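Local coordinates for protein dTDP-4-dehydrorhamnose reductase (Sulfolobus tokodaii, PDB 2GGS) that binds NADPH and probably acts as a dTDP-4-dehydrorhamnose reductase, reducing a keto sugar nucleotide on the pathway to dTDP-rhamnose, at residues Thr3-Ala8 and Glu15-Leu20. Numbering follows the deposited sequence.
Sequences TLITGA and ELSRLL. With NDP (NADPH dihydro-nicotinamide-adenine-dinucleotide phosphate), chain C.
A single water supplies the polar link in an otherwise apolar contact: it donates to Ala-8 O at 2.8 Å and lies 2.6 Å from Ser-17 OG, tying the turn after the strand to the helix. The same hydroxyl is hydrogen-bonded to the carbonyl of Gly-13 one turn back along its own helix, and the methyl Ile-5 CD1 lies in van der Waals contact with Ser-17 OG at 3.7 Å. Ile-5 is central. Its CG1 lies beside the backbone N (chi1 -59°), anti to the carbonyl carbon, and the extended second torsion carries CD1 out to the helix, 3.9 Å from Leu-16 CB and 4.0 Å from Leu-20 CD1. This first beta-alpha step of a Rossmann fold, where strand 3-6 and helix 11-20 open the beta-alpha-beta unit that strand 26-30 completes, illustrates how apolar side chains from one helix face pack onto a parallel sheet; the axes of the two short segments approach to 9.8 Å and run nearly antiparallel (162°). One turn beyond Leu-16, Leu-20 CD1 meets Thr-3 CG2 at 3.7 Å, the side chains crossing at about a right angle. Both leucines also touch Ile-62 of adjoining strand 60-63. At the strand's end Gly-7, with Gly-10 and Gly-13 a glycine of the TGxxGxxG nucleotide-binding motif, has positive phi, and its CA comes within 3.1 Å of O3B on the NADPH adenosine ribose.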
# COMPACT_ATOMS: atom_id res chain seq x y z
N THR A 3 -8.94 -2.60 -16.84
CA THR A 3 -8.52 -2.14 -15.53
C THR A 3 -7.55 -0.97 -15.63
O THR A 3 -6.53 -1.08 -16.15
CB THR A 3 -7.88 -3.30 -14.73
OG1 THR A 3 -8.83 -4.36 -14.57
CG2 THR A 3 -7.59 -2.87 -13.31
N LEU A 4 -7.77 0.22 -15.03
CA LEU A 4 -6.90 1.34 -14.69
C LEU A 4 -6.22 1.13 -13.35
O LEU A 4 -6.87 0.87 -12.38
CB LEU A 4 -7.69 2.65 -14.68
CG LEU A 4 -6.89 3.92 -14.36
CD1 LEU A 4 -5.83 4.17 -15.42
CD2 LEU A 4 -7.82 5.12 -14.23
N ILE A 5 -4.92 1.15 -13.47
CA ILE A 5 -4.12 1.04 -12.29
C ILE A 5 -3.41 2.36 -12.07
O ILE A 5 -2.52 2.64 -12.74
CB ILE A 5 -3.02 -0.03 -12.40
CG1 ILE A 5 -3.66 -1.38 -12.66
CG2 ILE A 5 -2.16 -0.10 -11.13
CD1 ILE A 5 -2.71 -2.41 -13.00
N THR A 6 -3.86 3.13 -11.11
CA THR A 6 -3.06 4.33 -10.73
C THR A 6 -1.96 3.84 -9.82
O THR A 6 -2.09 2.76 -9.17
CB THR A 6 -3.89 5.41 -9.98
OG1 THR A 6 -4.17 4.98 -8.62
CG2 THR A 6 -5.15 5.77 -10.74
N GLY A 7 -0.86 4.58 -9.75
CA GLY A 7 0.32 4.10 -9.04
C GLY A 7 0.93 2.86 -9.70
O GLY A 7 1.60 2.10 -9.03
N ALA A 8 0.74 2.70 -11.02
CA ALA A 8 1.28 1.59 -11.79
C ALA A 8 2.77 1.44 -11.75
O ALA A 8 3.29 0.34 -11.89
CB ALA A 8 0.81 1.62 -13.18
N GLU A 15 3.62 -4.94 -9.81
CA GLU A 15 3.19 -6.31 -9.64
C GLU A 15 1.75 -6.52 -10.13
O GLU A 15 1.47 -7.53 -10.80
CB GLU A 15 3.40 -6.75 -8.19
CG GLU A 15 4.89 -6.74 -7.78
CD GLU A 15 5.75 -7.62 -8.65
OE1 GLU A 15 5.30 -8.73 -9.03
OE2 GLU A 15 6.91 -7.23 -8.95
N LEU A 16 0.84 -5.59 -9.83
CA LEU A 16 -0.50 -5.64 -10.41
C LEU A 16 -0.48 -5.68 -11.93
O LEU A 16 -1.18 -6.45 -12.55
CB LEU A 16 -1.32 -4.41 -9.98
CG LEU A 16 -1.81 -4.34 -8.54
CD1 LEU A 16 -2.41 -2.99 -8.12
CD2 LEU A 16 -2.85 -5.47 -8.32
N SER A 17 0.32 -4.81 -12.54
CA SER A 17 0.44 -4.80 -13.99
C SER A 17 0.85 -6.18 -14.54
O SER A 17 0.28 -6.66 -15.51
CB SER A 17 1.44 -3.72 -14.40
OG SER A 17 0.83 -2.46 -14.13
N ARG A 18 1.84 -6.79 -13.90
CA ARG A 18 2.44 -8.05 -14.34
C ARG A 18 1.35 -9.11 -14.35
O ARG A 18 1.18 -9.85 -15.34
CB ARG A 18 3.57 -8.44 -13.38
CG ARG A 18 4.32 -9.71 -13.81
CD ARG A 18 5.52 -10.00 -12.91
NE ARG A 18 5.18 -10.18 -11.49
CZ ARG A 18 4.60 -11.26 -10.96
NH1 ARG A 18 4.29 -12.32 -11.71
NH2 ARG A 18 4.33 -11.28 -9.66
N LEU A 19 0.57 -9.14 -13.28
CA LEU A 19 -0.38 -10.23 -13.07
C LEU A 19 -1.67 -10.02 -13.83
O LEU A 19 -2.25 -10.98 -14.40
CB LEU A 19 -0.70 -10.40 -11.59
CG LEU A 19 0.43 -10.89 -10.68
CD1 LEU A 19 -0.09 -10.86 -9.26
CD2 LEU A 19 0.87 -12.28 -11.09
N LEU A 20 -2.16 -8.78 -13.80
CA LEU A 20 -3.41 -8.47 -14.49
C LEU A 20 -3.30 -8.58 -16.01
O LEU A 20 -4.29 -8.87 -16.68
CB LEU A 20 -3.94 -7.08 -14.13
CG LEU A 20 -4.72 -6.98 -12.84
CD1 LEU A 20 -5.17 -5.55 -12.65
CD2 LEU A 20 -5.92 -7.89 -12.88
PA NDP C . 5.02 3.48 -4.03
O1A NDP C . 5.63 4.57 -3.26
O2A NDP C . 6.00 2.46 -4.50
O5B NDP C . 4.22 4.01 -5.28
C5B NDP C . 3.51 5.24 -5.21
C4B NDP C . 2.84 5.38 -6.55
O4B NDP C . 2.00 6.54 -6.49
C3B NDP C . 3.82 5.54 -7.71
O3B NDP C . 3.35 4.79 -8.80
C2B NDP C . 3.72 7.04 -8.00
O2B NDP C . 3.98 7.24 -9.36
C1B NDP C . 2.24 7.26 -7.68
N9A NDP C . 1.96 8.68 -7.45
C8A NDP C . 2.36 9.44 -6.39
N7A NDP C . 1.91 10.71 -6.58
C5A NDP C . 1.24 10.74 -7.75
C6A NDP C . 0.59 11.76 -8.44
N6A NDP C . 0.64 13.05 -7.99
N1A NDP C . 0.02 11.44 -9.65
C2A NDP C . 0.05 10.16 -10.19
N3A NDP C . 0.70 9.16 -9.51
C4A NDP C . 1.28 9.47 -8.32
O3 NDP C . 3.87 2.92 -3.03
PN NDP C . 3.44 1.38 -2.80
O1N NDP C . 3.32 0.61 -4.02
O2N NDP C . 4.35 0.95 -1.72
O5D NDP C . 2.01 1.61 -2.12
C5D NDP C . 0.82 1.29 -2.82
C4D NDP C . -0.42 1.66 -2.02
O4D NDP C . -0.39 0.94 -0.81
C3D NDP C . -0.51 3.14 -1.63
O3D NDP C . -1.89 3.41 -1.62
C2D NDP C . 0.03 3.18 -0.23
O2D NDP C . -0.47 4.31 0.47
C1D NDP C . -0.51 1.83 0.30
N1N NDP C . 0.28 1.36 1.44
C2N NDP C . 1.64 1.34 1.30
C3N NDP C . 2.46 0.73 2.24
C7N NDP C . 3.94 0.74 2.03
O7N NDP C . 4.78 0.34 3.09
N7N NDP C . 4.44 1.15 0.87
C4N NDP C . 1.86 0.08 3.47
C5N NDP C . 0.36 0.17 3.56
C6N NDP C . -0.35 0.80 2.53
P2B NDP C . 5.44 7.85 -9.88
O1X NDP C . 5.42 7.47 -11.31
O2X NDP C . 6.54 7.22 -9.09
O3X NDP C . 5.48 9.38 -9.67
O HOH W 1 3.08 -1.13 -14.28